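Side-chain contacts in 2-hydroxyisobutanoyl-CoA mutase large subunit (PDB 4R3U), which works with a small cobalamin-binding subunit to interconvert 2-hydroxyisobutanoyl-CoA and (3S)-3-hydroxybutanoyl-CoA: residues S229-R234 against V529-D534; A514-A519 against M553-E558; L525-A530 against M540-E545. All coordinates share one frame; numbering follows the deposited sequence.

Contact 1 (S229-R234 against V529-D534)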
loop_
_atom_site.group_PDB
_atom_site.type_symbol
_atom_site.label_atom_id
_atom_site.label_comp_id
_atom_site.label_asym_id
_atom_site.label_seq_id
_atom_site.Cartn_x
_atom_site.Cartn_y
_atom_site.Cartn_z
ATOM N N SER A 229 8.142 -35.648 20.374
ATOM C CA SER A 229 7.476 -34.407 19.971
ATOM C C SER A 229 6.773 -34.510 18.602
ATOM O O SER A 229 5.757 -33.831 18.371
ATOM C CB SER A 229 8.466 -33.259 19.948
ATOM O OG SER A 229 8.962 -33.024 21.247
ATOM N N VAL A 230 7.336 -35.339 17.689
ATOM C CA VAL A 230 6.772 -35.561 16.351
ATOM C C VAL A 230 5.563 -36.485 16.498
ATOM O O VAL A 230 4.513 -36.268 15.854
ATOM C CB VAL A 230 7.847 -36.039 15.344
ATOM C CG1 VAL A 230 7.225 -36.550 14.042
ATOM C CG2 VAL A 230 8.837 -34.911 15.056
ATOM N N ARG A 231 5.688 -37.458 17.420
ATOM C CA ARG A 231 4.613 -38.388 17.751
ATOM C C ARG A 231 3.365 -37.594 18.274
ATOM O O ARG A 231 2.232 -37.963 17.967
ATOM C CB ARG A 231 5.137 -39.440 18.768
ATOM C CG ARG A 231 4.078 -40.361 19.366
ATOM C CD ARG A 231 3.514 -39.806 20.658
ATOM N NE ARG A 231 2.382 -40.601 21.142
ATOM C CZ ARG A 231 2.480 -41.614 21.998
ATOM N NH1 ARG A 231 3.665 -41.974 22.482
ATOM N NH2 ARG A 231 1.396 -42.269 22.383
ATOM N N ILE A 232 3.581 -36.497 19.031
ATOM C CA ILE A 232 2.477 -35.675 19.517
ATOM C C ILE A 232 1.778 -35.031 18.307
ATOM O O ILE A 232 0.550 -35.157 18.188
ATOM C CB ILE A 232 2.886 -34.654 20.626
ATOM C CG1 ILE A 232 3.362 -35.354 21.904
ATOM C CG2 ILE A 232 1.710 -33.733 20.969
ATOM C CD1 ILE A 232 4.313 -34.531 22.747
ATOM N N VAL A 233 2.559 -34.404 17.380
ATOM C CA VAL A 233 2.019 -33.809 16.146
ATOM C C VAL A 233 1.182 -34.852 15.390
ATOM O O VAL A 233 0.067 -34.570 14.949
ATOM C CB VAL A 233 3.120 -33.181 15.257
ATOM C CG1 VAL A 233 2.513 -32.506 14.034
ATOM C CG2 VAL A 233 3.945 -32.170 16.056
ATOM N N ARG A 234 1.705 -36.073 15.313
ATOM C CA ARG A 234 1.059 -37.209 14.661
ATOM C C ARG A 234 -0.259 -37.510 15.369
ATOM O O ARG A 234 -1.290 -37.598 14.713
ATOM C CB ARG A 234 2.022 -38.397 14.701
ATOM C CG ARG A 234 1.630 -39.613 13.898
ATOM C CD ARG A 234 2.189 -40.852 14.577
ATOM N NE ARG A 234 1.598 -41.043 15.904
ATOM C CZ ARG A 234 1.885 -42.038 16.731
ATOM N NH1 ARG A 234 1.294 -42.117 17.911
ATOM N NH2 ARG A 234 2.770 -42.960 16.389
ATOM N N VAL A 529 1.291 -41.658 31.101
ATOM C CA VAL A 529 2.645 -42.200 30.963
ATOM C C VAL A 529 2.579 -43.567 30.210
ATOM O O VAL A 529 3.384 -43.813 29.309
ATOM C CB VAL A 529 3.315 -42.336 32.363
ATOM C CG1 VAL A 529 4.498 -43.309 32.337
ATOM C CG2 VAL A 529 3.736 -40.975 32.898
ATOM N N ALA A 530 1.609 -44.426 30.577
ATOM C CA ALA A 530 1.403 -45.738 29.966
ATOM C C ALA A 530 1.000 -45.624 28.477
ATOM O O ALA A 530 1.458 -46.424 27.652
ATOM C CB ALA A 530 0.355 -46.518 30.740
ATOM N N VAL A 531 0.161 -44.622 28.149
ATOM C CA VAL A 531 -0.292 -44.308 26.797
ATOM C C VAL A 531 0.904 -43.754 26.018
ATOM O O VAL A 531 1.091 -44.136 24.860
ATOM C CB VAL A 531 -1.481 -43.311 26.812
ATOM C CG1 VAL A 531 -1.826 -42.817 25.411
ATOM C CG2 VAL A 531 -2.703 -43.928 27.482
ATOM N N ALA A 532 1.727 -42.873 26.661
ATOM C CA ALA A 532 2.920 -42.278 26.047
ATOM C C ALA A 532 4.000 -43.337 25.806
ATOM O O ALA A 532 4.707 -43.259 24.807
ATOM C CB ALA A 532 3.457 -41.152 26.904
ATOM N N LYS A 533 4.089 -44.362 26.693
ATOM C CA LYS A 533 5.053 -45.465 26.569
ATOM C C LYS A 533 4.756 -46.365 25.359
ATOM O O LYS A 533 5.643 -47.096 24.911
ATOM C CB LYS A 533 5.151 -46.277 27.870
ATOM C CG LYS A 533 6.103 -45.690 28.897
ATOM C CD LYS A 533 6.300 -46.691 30.028
ATOM C CE LYS A 533 7.222 -46.214 31.124
ATOM N NZ LYS A 533 8.654 -46.336 30.740
ATOM N N ASP A 534 3.520 -46.305 24.831
ATOM C CA ASP A 534 3.131 -47.069 23.649
ATOM C C ASP A 534 3.055 -46.078 22.487
ATOM O O ASP A 534 2.112 -45.281 22.429
ATOM C CB ASP A 534 1.781 -47.768 23.879
ATOM C CG ASP A 534 1.343 -48.738 22.789
ATOM O OD1 ASP A 534 1.955 -48.727 21.697
ATOM O OD2 ASP A 534 0.380 -49.507 23.028
#
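R231, on helix 226-243, faces the C-terminal turn of helix 518-532, where the backbone passes from helical phi/psi at V531 and A532 to a non-helical conformation at D534. R231 carries nearly all of the contact on its side, and its partners are backbone carbonyls. With CG anti to the backbone N (chi1 172°) and a bend at chi2, the chain brings its guanidinium up to three oxygens. NH1 donates to A532 O at 2.9 Å, from a position tilted out of the carbonyl plane. NH2 reaches V531 O at 3.1 Å with a fairly straight N-H...O angle of 156°, coming in above the plane of that carbonyl. A weak bond from NH2 to D534 O, also 3.1 Å, adds a third grip. V531 O and A532 O lie at the edge of the guanidinium, whereas D534 O comes obliquely. V531 O has a second donor, since D534 N meets the opposite face of its carbonyl. The positive group thus sits at the carbonyl end of a helix, where the helix dipole would be expected to favour it. A salt bridge from NE to D235 fixes the guanidinium from its own helix, and R234 reaches beyond the turn to E535 O. Helix 226-243 lies in the connection between the parallel neighbours 206-208 and 247-248 of the TIM-barrel sheet; V233 touches Y278 of helix 264-283, while I232 and A532 both touch W564 of helix 553-564, a residue in contact with both segments.

Contact 2 (A514-A519 against M553-E558)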
loop_
_atom_site.group_PDB
_atom_site.type_symbol
_atom_site.label_atom_id
_atom_site.label_comp_id
_atom_site.label_asym_id
_atom_site.label_seq_id
_atom_site.Cartn_x
_atom_site.Cartn_y
_atom_site.Cartn_z
ATOM N N ALA A 514 -7.094 -26.837 43.746
ATOM C CA ALA A 514 -7.744 -27.054 45.060
ATOM C C ALA A 514 -9.111 -27.768 44.935
ATOM O O ALA A 514 -9.340 -28.758 45.624
ATOM C CB ALA A 514 -7.903 -25.727 45.795
ATOM N N GLU A 515 -9.980 -27.284 44.013
ATOM C CA GLU A 515 -11.339 -27.762 43.717
ATOM C C GLU A 515 -11.409 -29.151 43.079
ATOM O O GLU A 515 -12.453 -29.810 43.186
ATOM C CB GLU A 515 -12.057 -26.761 42.787
ATOM C CG GLU A 515 -12.719 -25.594 43.506
ATOM C CD GLU A 515 -13.292 -24.479 42.644
ATOM O OE1 GLU A 515 -13.946 -23.579 43.222
ATOM O OE2 GLU A 515 -13.072 -24.481 41.408
ATOM N N ARG A 516 -10.329 -29.593 42.414
ATOM C CA ARG A 516 -10.310 -30.868 41.707
ATOM C C ARG A 516 -10.151 -32.108 42.587
ATOM O O ARG A 516 -9.751 -32.013 43.761
ATOM C CB ARG A 516 -9.251 -30.852 40.585
ATOM C CG ARG A 516 -7.846 -31.209 41.064
ATOM C CD ARG A 516 -6.814 -30.899 40.012
ATOM N NE ARG A 516 -5.477 -31.203 40.508
ATOM C CZ ARG A 516 -4.351 -30.861 39.897
ATOM N NH1 ARG A 516 -4.384 -30.181 38.759
ATOM N NH2 ARG A 516 -3.183 -31.188 40.422
ATOM N N ASP A 517 -10.469 -33.281 41.988
ATOM C CA ASP A 517 -10.307 -34.606 42.584
ATOM C C ASP A 517 -8.854 -34.989 42.328
ATOM O O ASP A 517 -8.531 -35.482 41.244
ATOM C CB ASP A 517 -11.275 -35.626 41.939
ATOM C CG ASP A 517 -11.314 -37.008 42.572
ATOM O OD1 ASP A 517 -10.493 -37.278 43.481
ATOM O OD2 ASP A 517 -12.149 -37.823 42.145
ATOM N N GLU A 518 -7.973 -34.700 43.311
ATOM C CA GLU A 518 -6.528 -34.929 43.228
ATOM C C GLU A 518 -6.145 -36.377 42.884
ATOM O O GLU A 518 -5.337 -36.598 41.975
ATOM C CB GLU A 518 -5.828 -34.448 44.515
ATOM C CG GLU A 518 -4.394 -33.989 44.294
ATOM C CD GLU A 518 -4.175 -32.905 43.247
ATOM O OE1 GLU A 518 -4.960 -31.929 43.205
ATOM O OE2 GLU A 518 -3.197 -33.030 42.477
ATOM N N ALA A 519 -6.760 -37.344 43.594
ATOM C CA ALA A 519 -6.555 -38.782 43.420
ATOM C C ALA A 519 -6.831 -39.225 41.980
ATOM O O ALA A 519 -5.975 -39.892 41.402
ATOM C CB ALA A 519 -7.438 -39.553 44.393
ATOM N N MET A 553 -1.638 -27.557 32.488
ATOM C CA MET A 553 -0.696 -27.875 31.424
ATOM C C MET A 553 0.613 -28.426 32.039
ATOM O O MET A 553 1.142 -29.428 31.559
ATOM C CB MET A 553 -0.416 -26.611 30.597
ATOM C CG MET A 553 0.626 -26.823 29.532
ATOM S SD MET A 553 1.154 -25.302 28.804
ATOM C CE MET A 553 -0.148 -25.006 27.704
ATOM N N GLY A 554 1.084 -27.752 33.097
ATOM C CA GLY A 554 2.257 -28.118 33.881
ATOM C C GLY A 554 2.179 -29.517 34.446
ATOM O O GLY A 554 3.166 -30.247 34.381
ATOM N N ASP A 555 1.001 -29.920 34.967
ATOM C CA ASP A 555 0.791 -31.284 35.509
ATOM C C ASP A 555 1.107 -32.328 34.423
ATOM O O ASP A 555 1.896 -33.248 34.662
ATOM C CB ASP A 555 -0.670 -31.494 35.979
ATOM C CG ASP A 555 -1.150 -30.725 37.193
ATOM O OD1 ASP A 555 -0.349 -30.514 38.124
ATOM O OD2 ASP A 555 -2.346 -30.397 37.245
ATOM N N ILE A 556 0.507 -32.130 33.220
ATOM C CA ILE A 556 0.616 -32.954 32.014
ATOM C C ILE A 556 2.038 -32.947 31.463
ATOM O O ILE A 556 2.609 -34.029 31.252
ATOM C CB ILE A 556 -0.476 -32.575 30.951
ATOM C CG1 ILE A 556 -1.918 -32.706 31.555
ATOM C CG2 ILE A 556 -0.352 -33.430 29.686
ATOM C CD1 ILE A 556 -3.028 -31.944 30.804
ATOM N N VAL A 557 2.603 -31.733 31.236
ATOM C CA VAL A 557 3.958 -31.506 30.707
ATOM C C VAL A 557 5.044 -32.129 31.599
ATOM O O VAL A 557 5.911 -32.855 31.086
ATOM C CB VAL A 557 4.221 -30.008 30.377
ATOM C CG1 VAL A 557 5.714 -29.672 30.311
ATOM C CG2 VAL A 557 3.504 -29.589 29.092
ATOM N N GLU A 558 4.992 -31.854 32.926
ATOM C CA GLU A 558 5.988 -32.361 33.886
ATOM C C GLU A 558 5.999 -33.850 34.005
ATOM O O GLU A 558 7.082 -34.437 34.013
ATOM C CB GLU A 558 5.871 -31.696 35.253
ATOM C CG GLU A 558 6.284 -30.235 35.239
ATOM C CD GLU A 558 7.649 -29.914 34.656
ATOM O OE1 GLU A 558 8.666 -30.418 35.192
ATOM O OE2 GLU A 558 7.695 -29.134 33.675
#
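R516 puts CG between its backbone N and carbonyl carbon (chi1 85°) and then runs extended to NE, while D555 turns CG beside its backbone N (chi1 -68°), and the two side chains meet from opposite directions. The link is a salt bridge in which R516 NH1 donates to D555 OD2 at a short 2.5 Å, a length not to be pressed, approaching on the syn side of the carboxylate. Of the D555 oxygens R516 bonds OD2 alone; guanidinium and carboxylate planes stand 58° apart, and D555 OD1 remains 3.7 Å from R516 NH2. The edge carrying NE and NH2 is held side-on by E518, with NE to OE1 and NH2 to OE2, both at 2.8 Å. R516, E518 and D555 therefore form a salt-bridge network with one cation between two carboxylates, and the double grip on E518 restrains the guanidinium from turning. This network joins the break between helices 501-515 and 518-532, where D517 occupies the N-cap position of the second helix, to the first turn of helix 553-564. R516 NH1 also bonds G550 O, and D555 OD2 accepts from T552 N just ahead of its own helix. The R516 side chain also touches V521 and Q522, and D555 touches L525.

Contact 3 (L525-A530 against M540-E545)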
loop_
_atom_site.group_PDB
_atom_site.type_symbol
_atom_site.label_atom_id
_atom_site.label_comp_id
_atom_site.label_asym_id
_atom_site.label_seq_id
_atom_site.Cartn_x
_atom_site.Cartn_y
_atom_site.Cartn_z
ATOM N N LEU A 525 -2.805 -39.190 35.235
ATOM C CA LEU A 525 -1.458 -38.816 34.806
ATOM C C LEU A 525 -0.597 -40.084 34.664
ATOM O O LEU A 525 0.185 -40.196 33.721
ATOM C CB LEU A 525 -0.806 -37.813 35.793
ATOM C CG LEU A 525 -1.303 -36.360 35.720
ATOM C CD1 LEU A 525 -0.743 -35.546 36.844
ATOM C CD2 LEU A 525 -1.000 -35.705 34.361
ATOM N N ASP A 526 -0.784 -41.055 35.576
ATOM C CA ASP A 526 -0.083 -42.335 35.540
ATOM C C ASP A 526 -0.558 -43.139 34.324
ATOM O O ASP A 526 0.225 -43.898 33.748
ATOM C CB ASP A 526 -0.320 -43.140 36.826
ATOM C CG ASP A 526 0.306 -42.614 38.106
ATOM O OD1 ASP A 526 1.185 -41.730 38.022
ATOM O OD2 ASP A 526 -0.044 -43.139 39.195
ATOM N N GLN A 527 -1.842 -42.973 33.936
ATOM C CA GLN A 527 -2.393 -43.628 32.753
ATOM C C GLN A 527 -1.767 -42.975 31.514
ATOM O O GLN A 527 -1.447 -43.673 30.560
ATOM C CB GLN A 527 -3.917 -43.493 32.691
ATOM C CG GLN A 527 -4.713 -44.360 33.640
ATOM C CD GLN A 527 -6.112 -43.813 33.794
ATOM O OE1 GLN A 527 -6.537 -43.438 34.890
ATOM N NE2 GLN A 527 -6.853 -43.709 32.693
ATOM N N LEU A 528 -1.578 -41.650 31.533
ATOM C CA LEU A 528 -0.964 -40.916 30.420
ATOM C C LEU A 528 0.469 -41.393 30.079
ATOM O O LEU A 528 0.789 -41.549 28.899
ATOM C CB LEU A 528 -1.037 -39.399 30.632
ATOM C CG LEU A 528 -0.792 -38.552 29.399
ATOM C CD1 LEU A 528 -2.019 -38.557 28.462
ATOM C CD2 LEU A 528 -0.396 -37.155 29.805
ATOM N N VAL A 529 1.291 -41.658 31.101
ATOM C CA VAL A 529 2.645 -42.200 30.963
ATOM C C VAL A 529 2.579 -43.567 30.210
ATOM O O VAL A 529 3.384 -43.813 29.309
ATOM C CB VAL A 529 3.315 -42.336 32.363
ATOM C CG1 VAL A 529 4.498 -43.309 32.337
ATOM C CG2 VAL A 529 3.736 -40.975 32.898
ATOM N N ALA A 530 1.609 -44.426 30.577
ATOM C CA ALA A 530 1.403 -45.738 29.966
ATOM C C ALA A 530 1.000 -45.624 28.477
ATOM O O ALA A 530 1.458 -46.424 27.652
ATOM C CB ALA A 530 0.355 -46.518 30.740
ATOM N N MET A 540 -4.319 -37.951 22.718
ATOM C CA MET A 540 -5.480 -37.056 22.746
ATOM C C MET A 540 -6.652 -37.417 23.657
ATOM O O MET A 540 -7.003 -36.573 24.485
ATOM C CB MET A 540 -5.929 -36.643 21.343
ATOM C CG MET A 540 -4.957 -35.686 20.658
ATOM S SD MET A 540 -4.674 -34.145 21.554
ATOM C CE MET A 540 -6.351 -33.500 21.678
ATOM N N PRO A 541 -7.262 -38.628 23.560
ATOM C CA PRO A 541 -8.411 -38.947 24.436
ATOM C C PRO A 541 -8.213 -38.722 25.933
ATOM O O PRO A 541 -9.087 -38.139 26.578
ATOM C CB PRO A 541 -8.704 -40.412 24.116
ATOM C CG PRO A 541 -8.190 -40.607 22.765
ATOM C CD PRO A 541 -6.984 -39.752 22.636
ATOM N N LEU A 542 -7.071 -39.176 26.478
ATOM C CA LEU A 542 -6.760 -39.047 27.899
ATOM C C LEU A 542 -6.412 -37.637 28.327
ATOM O O LEU A 542 -6.723 -37.286 29.461
ATOM C CB LEU A 542 -5.694 -40.068 28.336
ATOM C CG LEU A 542 -5.536 -40.366 29.817
ATOM C CD1 LEU A 542 -6.863 -40.642 30.483
ATOM C CD2 LEU A 542 -4.646 -41.526 29.991
ATOM N N THR A 543 -5.767 -36.834 27.440
ATOM C CA THR A 543 -5.441 -35.429 27.710
ATOM C C THR A 543 -6.775 -34.636 27.802
ATOM O O THR A 543 -6.879 -33.731 28.639
ATOM C CB THR A 543 -4.475 -34.842 26.669
ATOM O OG1 THR A 543 -3.393 -35.735 26.437
ATOM C CG2 THR A 543 -3.912 -33.487 27.090
ATOM N N ILE A 544 -7.801 -35.008 26.980
ATOM C CA ILE A 544 -9.150 -34.414 27.036
ATOM C C ILE A 544 -9.767 -34.697 28.432
ATOM O O ILE A 544 -10.268 -33.766 29.068
ATOM C CB ILE A 544 -10.094 -34.809 25.840
ATOM C CG1 ILE A 544 -9.494 -34.399 24.475
ATOM C CG2 ILE A 544 -11.488 -34.172 25.988
ATOM C CD1 ILE A 544 -10.030 -35.184 23.270
ATOM N N GLU A 545 -9.650 -35.943 28.941
ATOM C CA GLU A 545 -10.163 -36.298 30.269
ATOM C C GLU A 545 -9.430 -35.579 31.402
ATOM O O GLU A 545 -10.058 -35.096 32.352
ATOM C CB GLU A 545 -10.177 -37.811 30.473
ATOM C CG GLU A 545 -11.325 -38.505 29.748
ATOM C CD GLU A 545 -12.701 -37.898 29.975
ATOM O OE1 GLU A 545 -13.129 -37.835 31.150
ATOM O OE2 GLU A 545 -13.316 -37.420 28.989
#
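L542, L528 and Q527 bury the most surface here, and L542 is the central one. Its CB is directed at helix 518-532, and CG anti to the backbone N (chi1 -162°) carries CD2 in against the opposing turn and leaves CD1 beside the amide of Q527. CD2 does the closest touching: it lies 3.4 Å from Q527 CB and equally 3.4 Å from L528 N, so one methyl is set against both side chain and backbone. CD1 instead meets the amide end of Q527, at 3.8 Å from NE2; the extended glutamine crosses the leucine at about a right angle. L528 slides past L542 in the opposite direction, its CD1 coming to 4.0 Å from L542 CB. The same CD1 lies 3.7 Å from T543 OG1, a hydroxyl already bonded to L539 O. No hydrogen bond crosses between the segments. Replacing L542 by an alanine removes CG and both methyls, which would probably open a gap beside Q527 CB and L528 N and leave the glutamine amide without its apolar neighbour. L528 also packs on I556 of helix 553-564 and on L546, and T543 on A188 of helix 183-196. The short segment axes approach to 10.0 Å and run at 168°, with L528 opposite L542, as in an antiparallel helical hairpin, formed by helices 518-532 and 540-549 and the short loop joining them.

Overall arrangement
Helix 518-532 takes part in all three contacts. Contacts 1 and 3 share V529 and A530, have centres 10 Å apart, and touch where V531 CG2 packs 4.0 Å from L542 CD2. Contact 3 is nested in the loop closed by contact 2; their centres lie 12 Å apart, and I556 CG2 meets L528 CD2 at 3.7 Å. Contacts 1 and 2, with centres 19 Å apart, do not touch. Together, polar links at the two ends of helix 518-532 flank apolar packing along it. Contacts 1 and 2 lie away from the substrate site, whereas the T543 side chain of contact 3 is about 11 Å from that of V208, which binds (3S)-3-hydroxybutanoyl-CoA.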